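Local coordinates for MHC class I protein (Ginglymostoma cirratum, PDB 6LUP), which probably presents peptides to T cells as a class I histocompatibility molecule of the nurse shark, holding a bound peptide between two helices above a beta sheet, at residues R60-Q63 and T64-W68; I163-L166 and Q167-L170; N172-V175 and E176-V180; N210-D214 and S215-D219; G54-Y57 and W58-E61. One frame throughout, in Å; residues are numbered along the deposited sequence.

Contact 1 of 5, residues R60-Q63 and T64-W68; sequences RETQ and TLRGW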
# COMPACT_ATOMS: atom_id res chain seq x y z
N ARG A 60 -11.03 16.88 -15.22
CA ARG A 60 -10.22 16.09 -16.15
C ARG A 60 -9.81 14.73 -15.58
O ARG A 60 -9.88 13.71 -16.27
CB ARG A 60 -8.98 16.86 -16.60
CG ARG A 60 -8.10 16.07 -17.57
CD ARG A 60 -6.65 16.51 -17.51
NE ARG A 60 -6.15 16.58 -16.13
CZ ARG A 60 -5.87 17.72 -15.49
NH1 ARG A 60 -6.03 18.90 -16.09
NH2 ARG A 60 -5.42 17.67 -14.24
N GLU A 61 -9.37 14.72 -14.32
CA GLU A 61 -8.97 13.47 -13.68
C GLU A 61 -10.13 12.47 -13.60
O GLU A 61 -9.93 11.27 -13.78
CB GLU A 61 -8.35 13.70 -12.29
CG GLU A 61 -7.03 14.45 -12.29
CD GLU A 61 -6.00 13.86 -13.24
OE1 GLU A 61 -5.43 12.78 -12.91
OE2 GLU A 61 -5.75 14.48 -14.30
N THR A 62 -11.33 12.98 -13.35
CA THR A 62 -12.53 12.15 -13.31
C THR A 62 -12.80 11.54 -14.69
O THR A 62 -13.05 10.34 -14.80
CB THR A 62 -13.75 12.95 -12.79
OG1 THR A 62 -13.58 13.24 -11.40
CG2 THR A 62 -15.03 12.16 -12.96
N GLN A 63 -12.71 12.36 -15.73
CA GLN A 63 -12.93 11.90 -17.11
C GLN A 63 -11.94 10.82 -17.54
O GLN A 63 -12.33 9.84 -18.18
CB GLN A 63 -12.89 13.09 -18.07
CG GLN A 63 -13.08 12.72 -19.54
CD GLN A 63 -14.46 12.15 -19.83
OE1 GLN A 63 -15.47 12.79 -19.55
NE2 GLN A 63 -14.50 10.96 -20.41
N THR A 64 -10.67 11.01 -17.19
CA THR A 64 -9.62 10.05 -17.50
C THR A 64 -9.97 8.68 -16.92
O THR A 64 -9.92 7.65 -17.61
CB THR A 64 -8.26 10.53 -16.94
OG1 THR A 64 -7.90 11.78 -17.54
CG2 THR A 64 -7.16 9.51 -17.18
N LEU A 65 -10.34 8.68 -15.64
CA LEU A 65 -10.64 7.44 -14.94
C LEU A 65 -11.93 6.82 -15.43
O LEU A 65 -12.09 5.59 -15.41
CB LEU A 65 -10.66 7.68 -13.42
CG LEU A 65 -9.34 7.48 -12.65
CD1 LEU A 65 -8.95 6.02 -12.58
CD2 LEU A 65 -8.19 8.29 -13.25
N ARG A 66 -12.85 7.66 -15.90
CA ARG A 66 -14.07 7.17 -16.53
C ARG A 66 -13.79 6.39 -17.80
O ARG A 66 -14.54 5.48 -18.14
CB ARG A 66 -15.06 8.31 -16.78
CG ARG A 66 -15.89 8.63 -15.56
CD ARG A 66 -16.55 9.98 -15.68
NE ARG A 66 -17.28 10.32 -14.46
CZ ARG A 66 -18.26 11.21 -14.41
NH1 ARG A 66 -18.65 11.85 -15.50
NH2 ARG A 66 -18.86 11.46 -13.25
N GLY A 67 -12.72 6.76 -18.51
CA GLY A 67 -12.28 6.01 -19.68
C GLY A 67 -11.65 4.68 -19.29
O GLY A 67 -11.84 3.67 -19.97
N TRP A 68 -10.91 4.68 -18.18
CA TRP A 68 -10.25 3.47 -17.69
C TRP A 68 -11.24 2.45 -17.15
O TRP A 68 -11.00 1.25 -17.24
CB TRP A 68 -9.23 3.81 -16.59
CG TRP A 68 -7.92 4.38 -17.08
CD1 TRP A 68 -7.46 5.65 -16.89
CD2 TRP A 68 -6.89 3.69 -17.81
NE1 TRP A 68 -6.22 5.80 -17.46
CE2 TRP A 68 -5.85 4.62 -18.03
CE3 TRP A 68 -6.76 2.39 -18.30
CZ2 TRP A 68 -4.68 4.28 -18.72
CZ3 TRP A 68 -5.60 2.06 -19.00
CH2 TRP A 68 -4.58 3.00 -19.20
O HOH W 1 -5.29 12.46 -16.17
O HOH W 2 -16.91 12.92 -17.30
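Thr62 CG2 lies over one face of the Arg66 guanidinium, while at the edge of the Arg60 guanidinium, in its plane, sits Glu61 OE2. Both groups belong to helix 55-82, one of the two helices that wall the peptide groove of the class I MHC fold, and the contact lies within about two and a half turns of it. Four i to i+4 backbone bonds run through it, from Thr64 N to Arg60 O (3.0 Å) through Gly67 N to Gln63 O (3.1 Å).

The Thr62 methyl comes within 3.3 Å of Arg66 NE, the two side chains running alongside each other in the same direction. Chi1 of Thr62, -69°, sets OG1 beside the backbone N and leaves CG2 anti to that nitrogen, turned to the arginine; OG1 bonds to Met42 N and Trp58 O. Arg66 stretches out from CG to NE and gives NE to Lys40 O, so the guanidinium is held from the neighbouring loop as well. A water links Arg66 NH1 to Gln63 OE1, weakly on the arginine side.

On the groove side, Arg60 grips Glu61 side-on with two nitrogens on one oxygen; NE to OE2 measures 2.8 Å and is nearly straight at 163°. The other carboxylate oxygen, OE1, bonds to the backbone of the bound peptide, and the two arginine bonds, both to OE2, probably limit how far that carboxylate can turn. OE2 also accepts a hydrogen bond from a water 2.8 Å away, and that water accepts one from Thr64 OG1 at 3.0 Å.

Contact 2 of 5, residues I163-L166 and Q167-L170; sequences IEWL and QKYL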
# COMPACT_ATOMS: atom_id res chain seq x y z
N ILE A 163 6.49 13.43 -14.61
CA ILE A 163 7.56 14.16 -13.93
C ILE A 163 7.15 15.60 -13.61
O ILE A 163 7.32 16.06 -12.49
CB ILE A 163 8.87 14.15 -14.78
CG1 ILE A 163 9.47 12.73 -14.86
CG2 ILE A 163 9.87 15.18 -14.27
CD1 ILE A 163 9.97 12.15 -13.55
N GLU A 164 6.58 16.28 -14.60
CA GLU A 164 6.18 17.68 -14.45
C GLU A 164 5.17 17.91 -13.32
O GLU A 164 5.35 18.81 -12.50
CB GLU A 164 5.66 18.23 -15.79
CG GLU A 164 5.26 19.70 -15.75
CD GLU A 164 4.66 20.20 -17.06
OE1 GLU A 164 4.51 21.44 -17.19
OE2 GLU A 164 4.33 19.37 -17.95
N TRP A 165 4.11 17.10 -13.29
CA TRP A 165 3.09 17.19 -12.24
C TRP A 165 3.62 16.74 -10.87
O TRP A 165 3.24 17.32 -9.85
CB TRP A 165 1.84 16.41 -12.63
CG TRP A 165 1.03 17.14 -13.65
CD1 TRP A 165 1.23 17.14 -15.01
CD2 TRP A 165 -0.08 18.01 -13.41
NE1 TRP A 165 0.30 17.95 -15.62
CE2 TRP A 165 -0.52 18.50 -14.66
CE3 TRP A 165 -0.76 18.41 -12.25
CZ2 TRP A 165 -1.61 19.37 -14.79
CZ3 TRP A 165 -1.84 19.29 -12.38
CH2 TRP A 165 -2.25 19.75 -13.64
N LEU A 166 4.49 15.74 -10.86
CA LEU A 166 5.14 15.33 -9.62
C LEU A 166 5.86 16.52 -9.00
O LEU A 166 5.76 16.75 -7.79
CB LEU A 166 6.11 14.16 -9.84
CG LEU A 166 6.95 13.71 -8.63
CD1 LEU A 166 6.09 13.29 -7.44
CD2 LEU A 166 7.91 12.59 -9.00
N GLN A 167 6.55 17.30 -9.83
CA GLN A 167 7.25 18.50 -9.37
C GLN A 167 6.31 19.57 -8.82
O GLN A 167 6.66 20.27 -7.87
CB GLN A 167 8.13 19.06 -10.49
CG GLN A 167 9.50 18.41 -10.52
CD GLN A 167 10.24 18.64 -11.82
OE1 GLN A 167 9.70 19.20 -12.78
NE2 GLN A 167 11.50 18.20 -11.87
N LYS A 168 5.12 19.66 -9.40
CA LYS A 168 4.11 20.58 -8.92
C LYS A 168 3.57 20.10 -7.58
O LYS A 168 3.43 20.89 -6.65
CB LYS A 168 2.97 20.70 -9.94
CG LYS A 168 1.92 21.74 -9.58
CD LYS A 168 0.65 21.55 -10.37
CE LYS A 168 -0.32 22.69 -10.12
NZ LYS A 168 -1.60 22.48 -10.84
N TYR A 169 3.29 18.80 -7.49
CA TYR A 169 2.81 18.19 -6.25
C TYR A 169 3.79 18.39 -5.10
O TYR A 169 3.39 18.72 -3.99
CB TYR A 169 2.52 16.70 -6.45
CG TYR A 169 1.40 16.39 -7.42
CD1 TYR A 169 0.31 17.26 -7.57
CD2 TYR A 169 1.40 15.21 -8.16
CE1 TYR A 169 -0.72 16.97 -8.45
CE2 TYR A 169 0.38 14.90 -9.03
CZ TYR A 169 -0.68 15.78 -9.18
OH TYR A 169 -1.70 15.47 -10.05
N LEU A 170 5.08 18.19 -5.38
CA LEU A 170 6.13 18.37 -4.38
C LEU A 170 6.20 19.80 -3.85
O LEU A 170 6.51 20.02 -2.68
CB LEU A 170 7.49 17.93 -4.92
CG LEU A 170 7.69 16.42 -5.11
CD1 LEU A 170 8.89 16.14 -5.99
CD2 LEU A 170 7.81 15.68 -3.78
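Tyr169 N bonds to Trp165 O at 2.8 Å and 166°, the shortest of four i to i+4 bonds that mark residues 163-170 as regular alpha helix. Its neighbours in the ladder are Gln167 N to Ile163 O, Lys168 N to Glu164 O and Leu170 N to Leu166 O; the lysine bond is the longest, at 3.2 Å.

The same Trp165 O also lies 3.1 Å above the plane of the Tyr169 ring, displaced toward its rim, with Tyr169 CG 3.2 Å away. From there the phenol runs out past the indole, whose CE3 is 3.8 Å from Tyr169 OH. Along the indole's benzene end lies Lys168, pointing the same way as Trp165: its chain is extended beyond CG, and this carries NZ to 3.6 Å from Trp165 CZ3, where the ammonium forms a salt bridge with Glu53. Leu166 CG and Leu170 CD1 pack at 4.1 Å.

Helix 148-172 thereby splits its duties. Leu166 rests on Leu5, Val27 and Leu100 of the sheet floor, whereas Tyr169 OH bonds to the peptide backbone and probably to Tyr57 OH of helix 55-82, across the groove, and the Trp165 ring meets an aromatic side chain of the peptide.

Contact 3 of 5, residues N172-V175 and E176-V180; sequences NGNV and ELRPV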
# COMPACT_ATOMS: atom_id res chain seq x y z
N ASN A 172 3.40 22.02 -3.99
CA ASN A 172 2.11 22.27 -3.34
C ASN A 172 1.84 21.44 -2.08
O ASN A 172 1.08 21.86 -1.21
CB ASN A 172 0.96 22.09 -4.33
CG ASN A 172 0.86 23.24 -5.32
OD1 ASN A 172 0.37 23.07 -6.44
ND2 ASN A 172 1.30 24.43 -4.92
N GLY A 173 2.44 20.26 -2.00
CA GLY A 173 2.30 19.40 -0.83
C GLY A 173 3.57 19.34 -0.01
O GLY A 173 3.74 18.45 0.81
N ASN A 174 4.44 20.32 -0.24
CA ASN A 174 5.76 20.41 0.38
C ASN A 174 5.85 19.96 1.83
O ASN A 174 6.54 18.98 2.14
CB ASN A 174 6.32 21.83 0.21
CG ASN A 174 7.72 21.98 0.77
OD1 ASN A 174 8.05 23.03 1.33
ND2 ASN A 174 8.55 20.95 0.63
N VAL A 175 5.17 20.66 2.73
CA VAL A 175 5.28 20.35 4.16
C VAL A 175 4.60 19.02 4.49
O VAL A 175 5.11 18.23 5.28
CB VAL A 175 4.78 21.50 5.08
CG1 VAL A 175 3.30 21.77 4.89
CG2 VAL A 175 5.07 21.19 6.53
N GLU A 176 3.46 18.78 3.84
CA GLU A 176 2.69 17.56 4.03
C GLU A 176 3.46 16.33 3.56
O GLU A 176 3.20 15.23 4.03
CB GLU A 176 1.35 17.66 3.29
CG GLU A 176 0.40 18.73 3.81
CD GLU A 176 0.71 20.13 3.31
OE1 GLU A 176 0.11 21.09 3.83
OE2 GLU A 176 1.57 20.29 2.41
N LEU A 177 4.41 16.52 2.65
CA LEU A 177 5.18 15.41 2.10
C LEU A 177 6.55 15.20 2.75
O LEU A 177 7.32 14.34 2.32
CB LEU A 177 5.32 15.57 0.58
CG LEU A 177 4.03 15.34 -0.21
CD1 LEU A 177 4.09 16.04 -1.56
CD2 LEU A 177 3.73 13.85 -0.35
N ARG A 178 6.84 15.99 3.78
CA ARG A 178 8.11 15.86 4.50
C ARG A 178 8.15 14.55 5.29
O ARG A 178 7.11 14.07 5.77
CB ARG A 178 8.33 17.05 5.43
CG ARG A 178 8.64 18.34 4.70
CD ARG A 178 9.54 19.25 5.52
NE ARG A 178 8.82 20.29 6.25
CZ ARG A 178 8.81 21.58 5.92
NH1 ARG A 178 9.47 22.01 4.85
NH2 ARG A 178 8.13 22.44 6.66
N PRO A 179 9.35 13.95 5.42
CA PRO A 179 9.44 12.80 6.32
C PRO A 179 9.14 13.21 7.76
O PRO A 179 9.50 14.31 8.18
CB PRO A 179 10.90 12.35 6.17
CG PRO A 179 11.62 13.55 5.66
CD PRO A 179 10.64 14.26 4.78
N VAL A 180 8.45 12.33 8.49
CA VAL A 180 8.25 12.51 9.92
C VAL A 180 8.93 11.37 10.68
O VAL A 180 8.76 10.19 10.34
CB VAL A 180 6.75 12.67 10.32
CG1 VAL A 180 5.87 11.65 9.63
CG2 VAL A 180 6.58 12.60 11.84
O HOH W 3 10.79 20.50 2.87
O HOH W 4 3.25 22.64 1.83
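Asn172, the last helical residue, only approaches the turn, its carbonyl O 4.0 Å from Glu176 OE2. Gly173 is the first residue to leave helical angles, and its O receives a weak bond from Leu177 N, 2.7 Å long but bent to 128°. The leucine folds back over this carbonyl, with CG 3.3 Å from Gly173 O.

Next, Asn174 supplies a second acceptor to Leu177 N, which therefore has two partners; the donor stands well above the carbonyl plane of Asn174 O. At the tip of the same residue a water accepts from both Asn174 ND2 and Arg178 NH1, joining an amide and a guanidinium whose planes are 79° apart.

Val175 ends the segment between two side chains. CG1, wedged between the backbone N and the carbonyl carbon (chi1 64°), meets Glu176 OE2 at 3.4 Å, while CG2 reaches Arg178 NH2 at 3.3 Å and CB lies over one guanidinium face. Bends at chi2 and chi3 bring the arginine back over the valine. A water ties Val175 N to Glu176 OE2.

With Arg178 N bonded to Val175 O at 3.2 Å, residues 175-178 form a type I beta turn, part of the linker that in class I molecules joins the peptide-binding platform to the membrane-proximal immunoglobulin domain.

Contact 4 of 5, residues N210-D214 and S215-D219; sequences NLFRD and SAKID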
# COMPACT_ATOMS: atom_id res chain seq x y z
N ASN A 210 17.50 -2.15 14.35
CA ASN A 210 18.32 -3.28 14.77
C ASN A 210 18.59 -3.25 16.26
O ASN A 210 18.73 -2.18 16.86
CB ASN A 210 19.63 -3.29 13.99
CG ASN A 210 19.42 -3.47 12.49
OD1 ASN A 210 19.12 -4.57 12.03
ND2 ASN A 210 19.59 -2.40 11.73
N LEU A 211 18.67 -4.43 16.86
CA LEU A 211 18.89 -4.57 18.29
C LEU A 211 20.32 -4.99 18.61
O LEU A 211 20.93 -5.76 17.87
CB LEU A 211 17.90 -5.57 18.89
CG LEU A 211 16.54 -5.00 19.33
CD1 LEU A 211 15.70 -4.52 18.16
CD2 LEU A 211 15.79 -6.04 20.13
N PHE A 212 20.83 -4.48 19.72
CA PHE A 212 22.22 -4.70 20.12
C PHE A 212 22.37 -5.14 21.57
O PHE A 212 21.80 -4.53 22.48
CB PHE A 212 23.06 -3.45 19.86
CG PHE A 212 23.40 -3.24 18.41
CD1 PHE A 212 22.50 -2.62 17.55
CD2 PHE A 212 24.63 -3.66 17.90
CE1 PHE A 212 22.81 -2.43 16.21
CE2 PHE A 212 24.94 -3.47 16.57
CZ PHE A 212 24.04 -2.85 15.72
N ARG A 213 23.16 -6.19 21.77
CA ARG A 213 23.53 -6.65 23.10
C ARG A 213 24.98 -6.28 23.38
O ARG A 213 25.89 -6.83 22.75
CB ARG A 213 23.33 -8.16 23.24
CG ARG A 213 23.66 -8.69 24.63
CD ARG A 213 23.30 -10.16 24.77
NE ARG A 213 23.64 -10.66 26.10
CZ ARG A 213 24.81 -11.21 26.42
NH1 ARG A 213 25.02 -11.63 27.66
NH2 ARG A 213 25.77 -11.35 25.51
N ASP A 214 25.18 -5.33 24.29
CA ASP A 214 26.50 -4.92 24.76
C ASP A 214 27.50 -4.65 23.62
O ASP A 214 28.62 -5.18 23.62
CB ASP A 214 27.06 -5.96 25.76
CG ASP A 214 28.08 -5.37 26.71
OD1 ASP A 214 27.85 -4.27 27.26
OD2 ASP A 214 29.13 -6.03 26.93
N SER A 215 27.08 -3.84 22.65
CA SER A 215 27.89 -3.48 21.46
C SER A 215 27.88 -4.53 20.34
O SER A 215 28.47 -4.32 19.28
CB SER A 215 29.33 -3.11 21.83
OG SER A 215 29.39 -1.88 22.54
N ALA A 216 27.21 -5.66 20.57
CA ALA A 216 27.11 -6.71 19.56
C ALA A 216 25.74 -6.73 18.89
O ALA A 216 24.72 -6.49 19.54
CB ALA A 216 27.42 -8.07 20.18
N LYS A 217 25.73 -7.01 17.60
CA LYS A 217 24.50 -7.09 16.81
C LYS A 217 23.73 -8.37 17.10
O LYS A 217 24.30 -9.46 17.12
CB LYS A 217 24.85 -6.99 15.31
CG LYS A 217 23.76 -7.38 14.34
CD LYS A 217 22.70 -6.30 14.19
CE LYS A 217 22.01 -6.40 12.84
NZ LYS A 217 21.24 -7.66 12.67
N ILE A 218 22.42 -8.24 17.33
CA ILE A 218 21.56 -9.38 17.65
C ILE A 218 20.85 -9.95 16.42
O ILE A 218 20.00 -9.29 15.81
CB ILE A 218 20.52 -9.04 18.75
CG1 ILE A 218 21.21 -8.52 20.01
CG2 ILE A 218 19.67 -10.25 19.09
CD1 ILE A 218 20.25 -8.02 21.07
N ASP A 219 21.20 -11.19 16.07
CA ASP A 219 20.44 -11.97 15.10
C ASP A 219 19.34 -12.72 15.84
O ASP A 219 19.13 -12.47 17.03
CB ASP A 219 21.35 -12.95 14.36
CG ASP A 219 22.34 -12.25 13.45
OD1 ASP A 219 23.36 -11.74 13.95
OD2 ASP A 219 22.09 -12.23 12.22
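Phe212 and Lys217 face each other across a beta hairpin, as an antiparallel non-hydrogen-bonded pair with CA atoms 4.7 Å apart. Followed outward, Phe212 CB lies 3.5 Å from Ala216 O, and CG is only slightly farther from that oxygen. CD2 comes to 3.3 Å from the same Ala216 O, and Ser215 O lies near the ring plane at the edge. CE2 then passes on to Lys217, 3.7 Å from its CB, and CZ finishes at 4.0 Å from Lys217 CD. The ring thus runs past the opposing backbone before reaching the aliphatic part of the lysine, whose bends at chi2 and chi4 steer its end toward Asn210, with CE 3.5 Å from Asn210 OD1.

Residues 213-216 form a type I' turn, with Asp214 and Ser215 both at positive phi. Arg213 and Ala216 close it as a hydrogen-bonded pair: Arg213 N to Ala216 O spans 2.7 Å and lies in the carbonyl plane, whereas Ala216 N approaches Arg213 O from above its plane. Ile218 N adds a further bond to Leu211 O. Ile218 CD1 packs on CB of Leu211 and of Arg213, on the side turned from the Phe212 ring.

Strand 216-217 is an outermost strand of its sheet in the immunoglobulin C1-set domain; strand 208-213 is bonded on its other flank to strand 250-255, and Leu211 and Ile218 reach Thr240 of strand 234-241 in the facing sheet.

Contact 5 of 5, residues G54-Y57 and W58-E61; sequences GPEY and WERE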
# COMPACT_ATOMS: atom_id res chain seq x y z
N GLY A 54 -7.83 23.27 -8.79
CA GLY A 54 -9.13 23.85 -9.12
C GLY A 54 -10.06 22.87 -9.82
O GLY A 54 -9.69 21.72 -10.06
N PRO A 55 -11.27 23.34 -10.16
CA PRO A 55 -12.31 22.55 -10.82
C PRO A 55 -11.81 21.76 -12.04
O PRO A 55 -12.16 20.59 -12.18
CB PRO A 55 -13.33 23.61 -11.25
CG PRO A 55 -13.21 24.65 -10.19
CD PRO A 55 -11.75 24.69 -9.81
N GLU A 56 -11.00 22.39 -12.88
CA GLU A 56 -10.53 21.77 -14.12
C GLU A 56 -9.72 20.51 -13.89
O GLU A 56 -9.84 19.53 -14.63
CB GLU A 56 -9.75 22.77 -14.98
CG GLU A 56 -10.66 23.69 -15.78
CD GLU A 56 -9.90 24.65 -16.69
OE1 GLU A 56 -8.73 24.34 -17.04
OE2 GLU A 56 -10.48 25.70 -17.05
N TYR A 57 -8.89 20.53 -12.85
CA TYR A 57 -8.10 19.38 -12.47
C TYR A 57 -8.98 18.16 -12.13
O TYR A 57 -8.74 17.06 -12.63
CB TYR A 57 -7.19 19.72 -11.29
CG TYR A 57 -6.38 18.54 -10.81
CD1 TYR A 57 -6.91 17.63 -9.89
CD2 TYR A 57 -5.09 18.34 -11.26
CE1 TYR A 57 -6.17 16.55 -9.45
CE2 TYR A 57 -4.33 17.26 -10.83
CZ TYR A 57 -4.88 16.36 -9.92
OH TYR A 57 -4.14 15.29 -9.48
N TRP A 58 -9.98 18.37 -11.29
CA TRP A 58 -10.84 17.28 -10.85
C TRP A 58 -11.77 16.80 -11.95
O TRP A 58 -12.05 15.61 -12.06
CB TRP A 58 -11.61 17.67 -9.59
CG TRP A 58 -10.66 18.00 -8.50
CD1 TRP A 58 -10.32 19.25 -8.05
CD2 TRP A 58 -9.87 17.08 -7.76
NE1 TRP A 58 -9.38 19.15 -7.06
CE2 TRP A 58 -9.08 17.83 -6.86
CE3 TRP A 58 -9.75 15.68 -7.75
CZ2 TRP A 58 -8.19 17.23 -5.96
CZ3 TRP A 58 -8.87 15.08 -6.86
CH2 TRP A 58 -8.10 15.86 -5.98
N GLU A 59 -12.21 17.74 -12.79
CA GLU A 59 -13.03 17.41 -13.94
C GLU A 59 -12.26 16.51 -14.90
O GLU A 59 -12.78 15.47 -15.32
CB GLU A 59 -13.50 18.69 -14.63
CG GLU A 59 -14.62 19.39 -13.87
CD GLU A 59 -14.65 20.90 -14.07
OE1 GLU A 59 -15.29 21.58 -13.24
OE2 GLU A 59 -14.02 21.41 -15.03
N ARG A 60 -11.03 16.88 -15.22
CA ARG A 60 -10.22 16.09 -16.15
C ARG A 60 -9.81 14.73 -15.58
O ARG A 60 -9.88 13.71 -16.27
CB ARG A 60 -8.98 16.86 -16.60
CG ARG A 60 -8.10 16.07 -17.57
CD ARG A 60 -6.65 16.51 -17.51
NE ARG A 60 -6.15 16.58 -16.13
CZ ARG A 60 -5.87 17.72 -15.49
NH1 ARG A 60 -6.03 18.90 -16.09
NH2 ARG A 60 -5.42 17.67 -14.24
N GLU A 61 -9.37 14.72 -14.32
CA GLU A 61 -8.97 13.47 -13.68
C GLU A 61 -10.13 12.47 -13.60
O GLU A 61 -9.93 11.27 -13.78
CB GLU A 61 -8.35 13.70 -12.29
CG GLU A 61 -7.03 14.45 -12.29
CD GLU A 61 -6.00 13.86 -13.24
OE1 GLU A 61 -5.43 12.78 -12.91
OE2 GLU A 61 -5.75 14.48 -14.30
O HOH W 5 -4.82 12.55 -10.03
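Glu59 N to Pro55 O (2.9 Å), Arg60 N to Glu56 O and Glu61 N to Tyr57 O, all nearly straight at the hydrogen, are the bonds that open helix 55-82, with Gly54 at its N-cap position. A water joins the tips of two side chains one turn apart: it lies 2.9 Å from Tyr57 OH and donates to Glu61 at its peptide-bound oxygen OE1.

Around the Tyr57 ring the packing comes from three directions. Over one face sits Glu61 CG, 3.8 Å from the ring centroid and 20° off the normal, a CH-pi contact; the bend at chi2 of Glu61 carries its carboxylate onward to the water. The ring's own edge points to the face of the Trp58 indole, a T-shaped pair with planes at 77° and Tyr57 CD1 over the centre of the indole face. Arg60 NH2 comes to 3.1 Å from Tyr57 CD2, with ring and guanidinium nearly perpendicular. Tyr57 CG, anti to the backbone N (chi1 178°), swings the phenol along the helix to meet all three.

Near the helix start, Trp58 CD1 lies 3.2 Å from Gly54 O, and the indole NE1 bonds to Glu53 O just before the helix. Glu59, its CG beside its own backbone N, lies alongside the carbonyl its nitrogen bonds to, with CD 3.1 Å from Pro55 O.

Beyond the turn, Tyr57 leans on Phe32 and Trp58 on Val33, both of strand 30-36 in the groove floor, while Tyr57 OH also reaches Tyr169 of helix 148-172, spanning the end of the groove.

Overall arrangement
From the N terminus, contact 5 comes first, opening helix 55-82, and contact 1 continues the same helix; the two share Arg60 and Glu61, so they overlap rather than nest. Contact 2 lies in series on helix 148-172 and faces them across the groove: Trp165 packs on Tyr57 and Arg60, and the Tyr57 and Tyr169 hydroxyls probably hydrogen-bond. Contact 3 follows directly, where that helix gives way to the linker, and Leu177 CD1 packs against Tyr169 O. Contact 4 closes a hairpin in the immunoglobulin domain, its centre about 52 Å from that of contact 1. All five are local contacts between adjoining segments; none encloses another.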